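Local atomic coordinates of methylmalonate-semialdehyde dehydrogenase (Oceanimonas doudoroffii, PDB entry 4ZZ7), a protein that probably catalyses the NAD-dependent, CoA-acylating oxidation of methylmalonate semialdehyde, as a member of the aldehyde dehydrogenase family. Residues T5-L10 with V203-K208; L15-T20 with Q36-S41. All blocks are in the same frame, centred on the assembly; numbering follows the deposited sequence.

Contact 1: residues T5-L10 with V203-K208; sequences TTIGHL and VVNGDK. With NAD (nicotinamide-adenine-dinucleotide), chain M.
Ile7 reaches Asn205 with its CG2 branch, set anti to the backbone N, and CG2 lies 4.2 Å from Asn205 ND2 while strand 32-38 and Pro181 pack around it. At Gly8 the carbonyl takes over: Asn205 ND2 donates to Gly8 O over 3.0 Å, with a C=O...N angle of 172° and the acceptor only 8° out of the amide plane, consistent with the amide taking the place of a backbone donor where strand 6-10 is interrupted. The His9 ring, its CG anti to the carbonyl carbon (chi1 -45°), reaches the 203-208 loop, and Asn205 N donates to His9 ND1 at 3.2 Å from a position tilted off the ring plane, with Asn205 CB at the ring edge. Leu10 closes the row as an antiparallel hydrogen-bonded pair with Val203: Leu10 N to Val203 O is 3.0 Å and Val203 N to Leu10 O is 2.9 Å. This single bridge joins the N-terminal strand to the edge strand 201-203 of the Rossmann-type NAD-binding sheet. Past the loop, at the start of helix 208-216, Lys208 sets CG 3.3 Å from NAD N1A of the adenine. As acceptor from Asn205 N, ND1 is probably unprotonated, which would leave the ring hydrogen on NE2.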
ATOM      1  N   THR A   5      44.303 -23.608   9.698  1.00 54.44           N
ATOM      2  CA  THR A   5      43.717 -23.194   8.407  1.00 56.26           C
ATOM      3  C   THR A   5      43.604 -21.662   8.280  1.00 54.17           C
ATOM      4  O   THR A   5      43.495 -20.954   9.293  1.00 57.48           O
ATOM      5  CB  THR A   5      42.311 -23.829   8.187  1.00 58.06           C
ATOM      6  OG1 THR A   5      41.396 -23.344   9.180  1.00 59.08           O
ATOM      7  CG2 THR A   5      42.361 -25.388   8.229  1.00 56.95           C
ATOM      8  N   THR A   6      43.632 -21.155   7.045  1.00 48.24           N
ATOM      9  CA  THR A   6      43.480 -19.705   6.792  1.00 44.21           C
ATOM     10  C   THR A   6      42.160 -19.377   6.075  1.00 38.09           C
ATOM     11  O   THR A   6      41.881 -19.886   4.996  1.00 37.29           O
ATOM     12  CB  THR A   6      44.680 -19.129   6.019  1.00 47.28           C
ATOM     13  OG1 THR A   6      45.879 -19.463   6.716  1.00 52.87           O
ATOM     14  CG2 THR A   6      44.621 -17.606   5.925  1.00 47.48           C
ATOM     15  N   ILE A   7      41.363 -18.510   6.693  1.00 33.68           N
ATOM     16  CA  ILE A   7      40.038 -18.123   6.183  1.00 30.24           C
ATOM     17  C   ILE A   7      40.140 -17.035   5.112  1.00 27.88           C
ATOM     18  O   ILE A   7      40.746 -15.962   5.318  1.00 29.32           O
ATOM     19  CB  ILE A   7      39.131 -17.600   7.313  1.00 28.30           C
ATOM     20  CG1 ILE A   7      38.941 -18.680   8.380  1.00 27.91           C
ATOM     21  CG2 ILE A   7      37.782 -17.157   6.748  1.00 27.88           C
ATOM     22  CD1 ILE A   7      38.435 -18.142   9.695  1.00 27.57           C
ATOM     23  N   GLY A   8      39.512 -17.290   3.983  1.00 24.36           N
ATOM     24  CA  GLY A   8      39.700 -16.424   2.839  1.00 24.00           C
ATOM     25  C   GLY A   8      38.538 -15.494   2.571  1.00 22.64           C
ATOM     26  O   GLY A   8      37.888 -15.002   3.482  1.00 20.13           O
ATOM     27  N   HIS A   9      38.299 -15.286   1.284  1.00 22.84           N
ATOM     28  CA  HIS A   9      37.325 -14.353   0.781  1.00 23.62           C
ATOM     29  C   HIS A   9      36.586 -15.004  -0.364  1.00 24.09           C
ATOM     30  O   HIS A   9      37.147 -15.796  -1.097  1.00 25.62           O
ATOM     31  CB  HIS A   9      38.005 -13.110   0.230  1.00 24.21           C
ATOM     32  CG  HIS A   9      39.080 -12.560   1.103  1.00 25.04           C
ATOM     33  ND1 HIS A   9      38.844 -12.137   2.386  1.00 25.31           N
ATOM     34  CD2 HIS A   9      40.397 -12.341   0.869  1.00 26.19           C
ATOM     35  CE1 HIS A   9      39.967 -11.688   2.919  1.00 26.24           C
ATOM     36  NE2 HIS A   9      40.926 -11.801   2.017  1.00 27.07           N
ATOM     37  N   LEU A  10      35.326 -14.640  -0.527  1.00 24.52           N
ATOM     38  CA  LEU A  10      34.506 -15.113  -1.620  1.00 24.15           C
ATOM     39  C   LEU A  10      34.423 -13.992  -2.636  1.00 23.22           C
ATOM     40  O   LEU A  10      33.760 -12.979  -2.398  1.00 22.10           O
ATOM     41  CB  LEU A  10      33.119 -15.469  -1.088  1.00 25.26           C
ATOM     42  CG  LEU A  10      32.065 -15.938  -2.085  1.00 26.25           C
ATOM     43  CD1 LEU A  10      32.548 -17.136  -2.881  1.00 25.94           C
ATOM     44  CD2 LEU A  10      30.789 -16.279  -1.324  1.00 27.48           C
ATOM     45  N   VAL A 203      32.071 -11.794  -0.292  1.00 19.48           N
ATOM     46  CA  VAL A 203      32.430 -11.631   1.119  1.00 19.48           C
ATOM     47  C   VAL A 203      33.893 -11.264   1.159  1.00 19.75           C
ATOM     48  O   VAL A 203      34.730 -11.954   0.614  1.00 20.80           O
ATOM     49  CB  VAL A 203      32.181 -12.899   1.975  1.00 18.80           C
ATOM     50  CG1 VAL A 203      32.536 -12.633   3.440  1.00 18.25           C
ATOM     51  CG2 VAL A 203      30.733 -13.318   1.868  1.00 19.04           C
ATOM     52  N   VAL A 204      34.213 -10.175   1.814  1.00 20.35           N
ATOM     53  CA  VAL A 204      35.586  -9.707   1.817  1.00 20.89           C
ATOM     54  C   VAL A 204      35.936  -9.408   3.275  1.00 22.23           C
ATOM     55  O   VAL A 204      35.414  -8.483   3.881  1.00 23.01           O
ATOM     56  CB  VAL A 204      35.731  -8.549   0.802  1.00 20.09           C
ATOM     57  CG1 VAL A 204      35.523  -7.185   1.433  1.00 19.61           C
ATOM     58  CG2 VAL A 204      37.047  -8.645   0.067  1.00 20.30           C
ATOM     59  N   ASN A 205      36.717 -10.294   3.877  1.00 24.30           N
ATOM     60  CA  ASN A 205      37.142 -10.156   5.289  1.00 24.93           C
ATOM     61  C   ASN A 205      38.246  -9.130   5.500  1.00 24.96           C
ATOM     62  O   ASN A 205      39.130  -8.963   4.648  1.00 25.53           O
ATOM     63  CB  ASN A 205      37.597 -11.497   5.835  1.00 24.30           C
ATOM     64  CG  ASN A 205      36.448 -12.371   6.175  1.00 25.07           C
ATOM     65  OD1 ASN A 205      35.699 -12.049   7.087  1.00 28.03           O
ATOM     66  ND2 ASN A 205      36.286 -13.477   5.459  1.00 25.64           N
ATOM     67  N   GLY A 206      38.209  -8.460   6.643  1.00 24.02           N
ATOM     68  CA  GLY A 206      39.197  -7.449   6.906  1.00 24.18           C
ATOM     69  C   GLY A 206      38.869  -6.601   8.111  1.00 25.94           C
ATOM     70  O   GLY A 206      38.058  -6.965   8.979  1.00 25.81           O
ATOM     71  N   ASP A 207      39.532  -5.455   8.148  1.00 27.83           N
ATOM     72  CA  ASP A 207      39.395  -4.486   9.206  1.00 28.19           C
ATOM     73  C   ASP A 207      39.196  -3.102   8.560  1.00 28.32           C
ATOM     74  O   ASP A 207      38.835  -2.996   7.381  1.00 27.04           O
ATOM     75  CB  ASP A 207      40.646  -4.560  10.092  1.00 28.66           C
ATOM     76  CG  ASP A 207      41.886  -3.977   9.432  1.00 29.89           C
ATOM     77  OD1 ASP A 207      41.989  -3.887   8.189  1.00 28.81           O
ATOM     78  OD2 ASP A 207      42.789  -3.602  10.197  1.00 33.91           O
ATOM     79  N   LYS A 208      39.468  -2.047   9.315  1.00 29.25           N
ATOM     80  CA  LYS A 208      39.229  -0.679   8.850  1.00 30.53           C
ATOM     81  C   LYS A 208      39.617  -0.444   7.394  1.00 28.54           C
ATOM     82  O   LYS A 208      38.927   0.276   6.700  1.00 27.26           O
ATOM     83  CB  LYS A 208      39.971   0.333   9.733  1.00 32.18           C
ATOM     84  CG  LYS A 208      39.514   1.756   9.524  1.00 34.29           C
ATOM     85  CD  LYS A 208      40.555   2.786   9.914  1.00 37.20           C
ATOM     86  CE  LYS A 208      40.031   4.201   9.683  1.00 39.45           C
ATOM     87  NZ  LYS A 208      38.750   4.497  10.407  1.00 41.33           N
TER
HETATM   88  PA  NAD M 501      31.869  -2.308  15.764  1.00 47.36           P
HETATM   89  O1A NAD M 501      33.336  -2.469  16.152  1.00 46.29           O
HETATM   90  O2A NAD M 501      31.108  -1.022  16.038  1.00 43.25           O
HETATM   91  O5B NAD M 501      31.740  -2.538  14.162  1.00 46.00           O
HETATM   92  C5B NAD M 501      31.556  -3.823  13.551  1.00 41.94           C
HETATM   93  C4B NAD M 501      32.042  -3.832  12.102  1.00 38.73           C
HETATM   94  O4B NAD M 501      32.688  -2.598  11.779  1.00 36.88           O
HETATM   95  C3B NAD M 501      33.062  -4.927  11.804  1.00 37.46           C
HETATM   96  O3B NAD M 501      32.727  -5.510  10.542  1.00 34.93           O
HETATM   97  C2B NAD M 501      34.416  -4.222  11.818  1.00 37.53           C
HETATM   98  O2B NAD M 501      35.418  -4.660  10.895  1.00 37.76           O
HETATM   99  C1B NAD M 501      34.073  -2.787  11.466  1.00 37.65           C
HETATM  100  N9A NAD M 501      34.926  -1.796  12.188  1.00 39.19           N
HETATM  101  C8A NAD M 501      35.333  -1.873  13.489  1.00 38.74           C
HETATM  102  N7A NAD M 501      36.076  -0.795  13.818  1.00 38.34           N
HETATM  103  C5A NAD M 501      36.164  -0.001  12.722  1.00 37.80           C
HETATM  104  C6A NAD M 501      36.822   1.298  12.392  1.00 36.51           C
HETATM  105  N6A NAD M 501      37.533   1.951  13.335  1.00 35.98           N
HETATM  106  N1A NAD M 501      36.671   1.790  11.132  1.00 35.24           N
HETATM  107  C2A NAD M 501      35.953   1.124  10.178  1.00 34.01           C
HETATM  108  N3A NAD M 501      35.325  -0.050  10.398  1.00 32.17           N
HETATM  109  C4A NAD M 501      35.399  -0.657  11.630  1.00 37.52           C
HETATM  110  O3  NAD M 501      31.009  -3.548  16.407  1.00 50.37           O
HETATM  111  PN  NAD M 501      31.535  -4.945  17.082  1.00 49.99           P
HETATM  112  O1N NAD M 501      32.099  -5.895  16.021  1.00 48.95           O
HETATM  113  O2N NAD M 501      32.314  -4.731  18.388  1.00 46.90           O
HETATM  114  O5D NAD M 501      30.062  -5.439  17.488  1.00 51.33           O
HETATM  115  C5D NAD M 501      29.413  -4.899  18.651  1.00 57.61           C
HETATM  116  C4D NAD M 501      28.449  -3.724  18.386  1.00 61.76           C
HETATM  117  O4D NAD M 501      27.293  -4.048  17.580  1.00 65.76           O
HETATM  118  C3D NAD M 501      27.874  -3.192  19.711  1.00 63.77           C
HETATM  119  O3D NAD M 501      28.501  -1.959  20.080  1.00 57.82           O
HETATM  120  C2D NAD M 501      26.360  -3.027  19.506  1.00 66.08           C
HETATM  121  O2D NAD M 501      25.888  -1.759  19.976  1.00 63.54           O
HETATM  122  C1D NAD M 501      26.211  -3.200  18.005  1.00 65.85           C
HETATM  123  N1N NAD M 501      24.924  -3.721  17.556  1.00 68.43           N
HETATM  124  C2N NAD M 501      24.042  -2.829  17.087  1.00 71.75           C
HETATM  125  C3N NAD M 501      22.796  -3.241  16.624  1.00 73.58           C
HETATM  126  C7N NAD M 501      21.751  -2.276  16.116  1.00 78.12           C
HETATM  127  O7N NAD M 501      21.349  -1.297  16.755  1.00 74.25           O
HETATM  128  N7N NAD M 501      21.229  -2.561  14.935  1.00 79.79           N
HETATM  129  C4N NAD M 501      22.496  -4.598  16.623  1.00 68.67           C
HETATM  130  C5N NAD M 501      23.420  -5.516  17.104  1.00 67.21           C
HETATM  131  C6N NAD M 501      24.649  -5.043  17.569  1.00 70.12           C

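Contact 2: residues L15-T20 with Q36-S41; sequences LVTENT and QLDLAS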
ATOM      1  N   LEU A  15      36.861 -19.023  -3.613  1.00 41.95           N
ATOM      2  CA  LEU A  15      37.672 -18.725  -2.437  1.00 41.95           C
ATOM      3  C   LEU A  15      39.047 -18.228  -2.822  1.00 36.66           C
ATOM      4  O   LEU A  15      39.776 -18.907  -3.514  1.00 36.87           O
ATOM      5  CB  LEU A  15      37.849 -19.965  -1.564  1.00 46.07           C
ATOM      6  CG  LEU A  15      36.635 -20.425  -0.779  1.00 51.55           C
ATOM      7  CD1 LEU A  15      37.058 -21.607   0.076  1.00 54.56           C
ATOM      8  CD2 LEU A  15      36.075 -19.302   0.095  1.00 55.15           C
ATOM      9  N   VAL A  16      39.408 -17.048  -2.361  1.00 34.13           N
ATOM     10  CA  VAL A  16      40.739 -16.502  -2.620  1.00 34.48           C
ATOM     11  C   VAL A  16      41.366 -15.941  -1.350  1.00 33.65           C
ATOM     12  O   VAL A  16      40.688 -15.585  -0.382  1.00 32.78           O
ATOM     13  CB  VAL A  16      40.731 -15.414  -3.722  1.00 34.43           C
ATOM     14  CG1 VAL A  16      40.158 -15.969  -5.028  1.00 34.45           C
ATOM     15  CG2 VAL A  16      39.962 -14.178  -3.275  1.00 34.54           C
ATOM     16  N   THR A  17      42.683 -15.855  -1.357  1.00 33.20           N
ATOM     17  CA  THR A  17      43.364 -15.368  -0.187  1.00 32.34           C
ATOM     18  C   THR A  17      44.587 -14.570  -0.563  1.00 29.98           C
ATOM     19  O   THR A  17      45.408 -15.017  -1.347  1.00 28.18           O
ATOM     20  CB  THR A  17      43.672 -16.513   0.774  1.00 33.26           C
ATOM     21  OG1 THR A  17      44.461 -15.999   1.851  1.00 35.21           O
ATOM     22  CG2 THR A  17      44.381 -17.674   0.059  1.00 33.35           C
ATOM     23  N   GLU A  18      44.673 -13.371  -0.003  1.00 31.13           N
ATOM     24  CA  GLU A  18      45.652 -12.384  -0.417  1.00 34.36           C
ATOM     25  C   GLU A  18      47.020 -12.673   0.162  1.00 37.82           C
ATOM     26  O   GLU A  18      48.011 -12.570  -0.555  1.00 43.05           O
ATOM     27  CB  GLU A  18      45.220 -10.994   0.014  1.00 34.42           C
ATOM     28  CG  GLU A  18      46.102  -9.880  -0.529  1.00 34.81           C
ATOM     29  CD  GLU A  18      45.768  -8.536   0.078  1.00 35.36           C
ATOM     30  OE1 GLU A  18      44.572  -8.185   0.119  1.00 38.10           O
ATOM     31  OE2 GLU A  18      46.690  -7.824   0.525  1.00 34.62           O
ATOM     32  N   ASN A  19      47.062 -12.981   1.460  1.00 38.04           N
ATOM     33  CA  ASN A  19      48.280 -13.442   2.151  1.00 39.12           C
ATOM     34  C   ASN A  19      49.352 -12.388   2.416  1.00 37.49           C
ATOM     35  O   ASN A  19      50.546 -12.705   2.416  1.00 37.78           O
ATOM     36  CB  ASN A  19      48.910 -14.654   1.438  1.00 39.37           C
ATOM     37  CG  ASN A  19      48.064 -15.895   1.569  1.00 42.12           C
ATOM     38  OD1 ASN A  19      47.661 -16.268   2.688  1.00 41.84           O
ATOM     39  ND2 ASN A  19      47.801 -16.564   0.436  1.00 43.81           N
ATOM     40  N   THR A  20      48.930 -11.153   2.656  1.00 35.21           N
ATOM     41  CA  THR A  20      49.867 -10.102   3.059  1.00 34.25           C
ATOM     42  C   THR A  20      49.731  -9.736   4.533  1.00 34.53           C
ATOM     43  O   THR A  20      50.643  -9.148   5.108  1.00 35.24           O
ATOM     44  CB  THR A  20      49.787  -8.841   2.152  1.00 33.24           C
ATOM     45  OG1 THR A  20      48.629  -8.076   2.457  1.00 31.72           O
ATOM     46  CG2 THR A  20      49.813  -9.220   0.645  1.00 33.44           C
ATOM     47  N   GLN A  36      43.317 -18.568  11.470  1.00 35.46           N
ATOM     48  CA  GLN A  36      43.876 -17.306  10.961  1.00 34.04           C
ATOM     49  C   GLN A  36      42.930 -16.713   9.926  1.00 32.41           C
ATOM     50  O   GLN A  36      42.495 -17.394   8.988  1.00 32.07           O
ATOM     51  CB  GLN A  36      45.235 -17.529  10.282  1.00 35.42           C
ATOM     52  CG  GLN A  36      46.376 -17.858  11.222  1.00 36.50           C
ATOM     53  CD  GLN A  36      46.641 -16.742  12.210  1.00 36.85           C
ATOM     54  OE1 GLN A  36      46.914 -15.603  11.821  1.00 38.29           O
ATOM     55  NE2 GLN A  36      46.545 -17.053  13.496  1.00 36.40           N
ATOM     56  N   LEU A  37      42.629 -15.434  10.079  1.00 29.50           N
ATOM     57  CA  LEU A  37      41.776 -14.749   9.132  1.00 26.10           C
ATOM     58  C   LEU A  37      42.599 -13.856   8.247  1.00 25.17           C
ATOM     59  O   LEU A  37      43.242 -12.930   8.725  1.00 22.39           O
ATOM     60  CB  LEU A  37      40.749 -13.913   9.870  1.00 24.96           C
ATOM     61  CG  LEU A  37      39.800 -13.146   8.961  1.00 24.16           C
ATOM     62  CD1 LEU A  37      39.019 -14.087   8.043  1.00 23.07           C
ATOM     63  CD2 LEU A  37      38.903 -12.297   9.841  1.00 23.51           C
ATOM     64  N   ASP A  38      42.556 -14.131   6.950  1.00 27.02           N
ATOM     65  CA  ASP A  38      43.201 -13.266   5.962  1.00 29.31           C
ATOM     66  C   ASP A  38      42.534 -11.889   5.935  1.00 29.77           C
ATOM     67  O   ASP A  38      41.323 -11.809   5.894  1.00 31.56           O
ATOM     68  CB  ASP A  38      43.116 -13.894   4.578  1.00 29.41           C
ATOM     69  CG  ASP A  38      43.987 -13.185   3.578  1.00 30.48           C
ATOM     70  OD1 ASP A  38      45.218 -13.127   3.797  1.00 30.77           O
ATOM     71  OD2 ASP A  38      43.454 -12.697   2.561  1.00 31.94           O
ATOM     72  N   LEU A  39      43.315 -10.820   5.983  1.00 29.84           N
ATOM     73  CA  LEU A  39      42.760  -9.475   5.924  1.00 31.71           C
ATOM     74  C   LEU A  39      42.951  -8.866   4.539  1.00 31.74           C
ATOM     75  O   LEU A  39      44.068  -8.765   4.035  1.00 31.57           O
ATOM     76  CB  LEU A  39      43.363  -8.570   6.999  1.00 33.78           C
ATOM     77  CG  LEU A  39      43.186  -9.056   8.445  1.00 35.78           C
ATOM     78  CD1 LEU A  39      43.725  -8.011   9.404  1.00 36.06           C
ATOM     79  CD2 LEU A  39      41.736  -9.376   8.812  1.00 35.83           C
ATOM     80  N   ALA A  40      41.842  -8.448   3.938  1.00 31.10           N
ATOM     81  CA  ALA A  40      41.856  -7.957   2.573  1.00 31.21           C
ATOM     82  C   ALA A  40      42.255  -6.509   2.516  1.00 29.47           C
ATOM     83  O   ALA A  40      41.860  -5.699   3.344  1.00 28.20           O
ATOM     84  CB  ALA A  40      40.497  -8.138   1.924  1.00 32.97           C
ATOM     85  N   SER A  41      43.026  -6.193   1.496  1.00 29.90           N
ATOM     86  CA  SER A  41      43.599  -4.878   1.339  1.00 31.10           C
ATOM     87  C   SER A  41      42.758  -4.164   0.320  1.00 30.41           C
ATOM     88  O   SER A  41      41.929  -4.786  -0.336  1.00 29.18           O
ATOM     89  CB  SER A  41      45.030  -5.025   0.822  1.00 32.38           C
ATOM     90  OG  SER A  41      45.016  -5.695  -0.444  1.00 32.59           O
TER
HETATM   91  O   HOH W   1      46.017 -10.335   3.451  1.00 20.77           O
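Glu18 and Asp38 each place a carboxylate on the opposite segment's polar atoms. Ser41 OG donates to Glu18 OE1 at 2.6 Å, approaching from above the carboxylate plane, and Ser41 N donates to the syn lone pair of the same oxygen at 2.9 Å. Thr44 OG1, in the first turn of helix 42-61, is also hydrogen-bonded to OE1, so this oxygen is gripped at the helix start; partial positive charge there would probably favour the ionised acid. The Glu18 chain reaches Ser41 because CG lies anti to the backbone N (chi1 -173°) and the next torsion is extended. Its other oxygen, OE2, accepts from Thr20 OG1 over 2.7 Å, again from above the plane. Replacing Glu18 by alanine is likely to leave OG and N of the N-cap residue Ser41 and the Thr44 hydroxyl without this acceptor, and to set the Thr20 hydroxyl free to turn.

Asp38 works in the reverse direction. Glu18 N donates to Asp38 OD2 at 2.9 Å, 43° out of the carboxylate plane, whereas Asn19 N donates to Asp38 OD1 at 3.0 Å on the syn side, so two successive amides of the turn are held by one side chain. The turn follows strand 15-16, and Asp38 ends strand 32-38 in the four-stranded mixed sheet near the N-terminus, where strand 6-10 lies between them; His9 NE2 adds a weak hydrogen bond to Asp38 OD2. A water accepts from Thr20 N and lies within hydrogen-bonding distance of Asp38 OD1 and Leu39 O.

Outward from these bonds, Thr17 crosses the Asp38 side chain, its OG1 3.3 Å from Asp38 CG. Ala40 CA lies off the OE1 end of the Glu18 carboxylate, at 3.7 Å from Glu18 OE1, and its methyl is directed away and packed on His9.

In the fold
Contact 1 is the more interior, with six of its seven touching residues buried; contact 2 is partly open, three of its eight being exposed. Their centres lie about 5 Å apart, and both reach the same four-stranded sheet, contact 1 through strand 6-10 and contact 2 through 15-16 and 32-38, with contact 2 nested in the chain loop that contact 1 closes. Contact 1 ties this sheet to the NAD-binding domain through backbone pairing, an amide and an imidazole; in contact 2 one carboxylate, Glu18, reaches the start of helix 42-61, and another, Asp38, holds the turn. Probable hydrogen bonds join them, Ile7 N to Gln36 O and Ala40 N to Asn205 O, and Ile7 packs on Leu37.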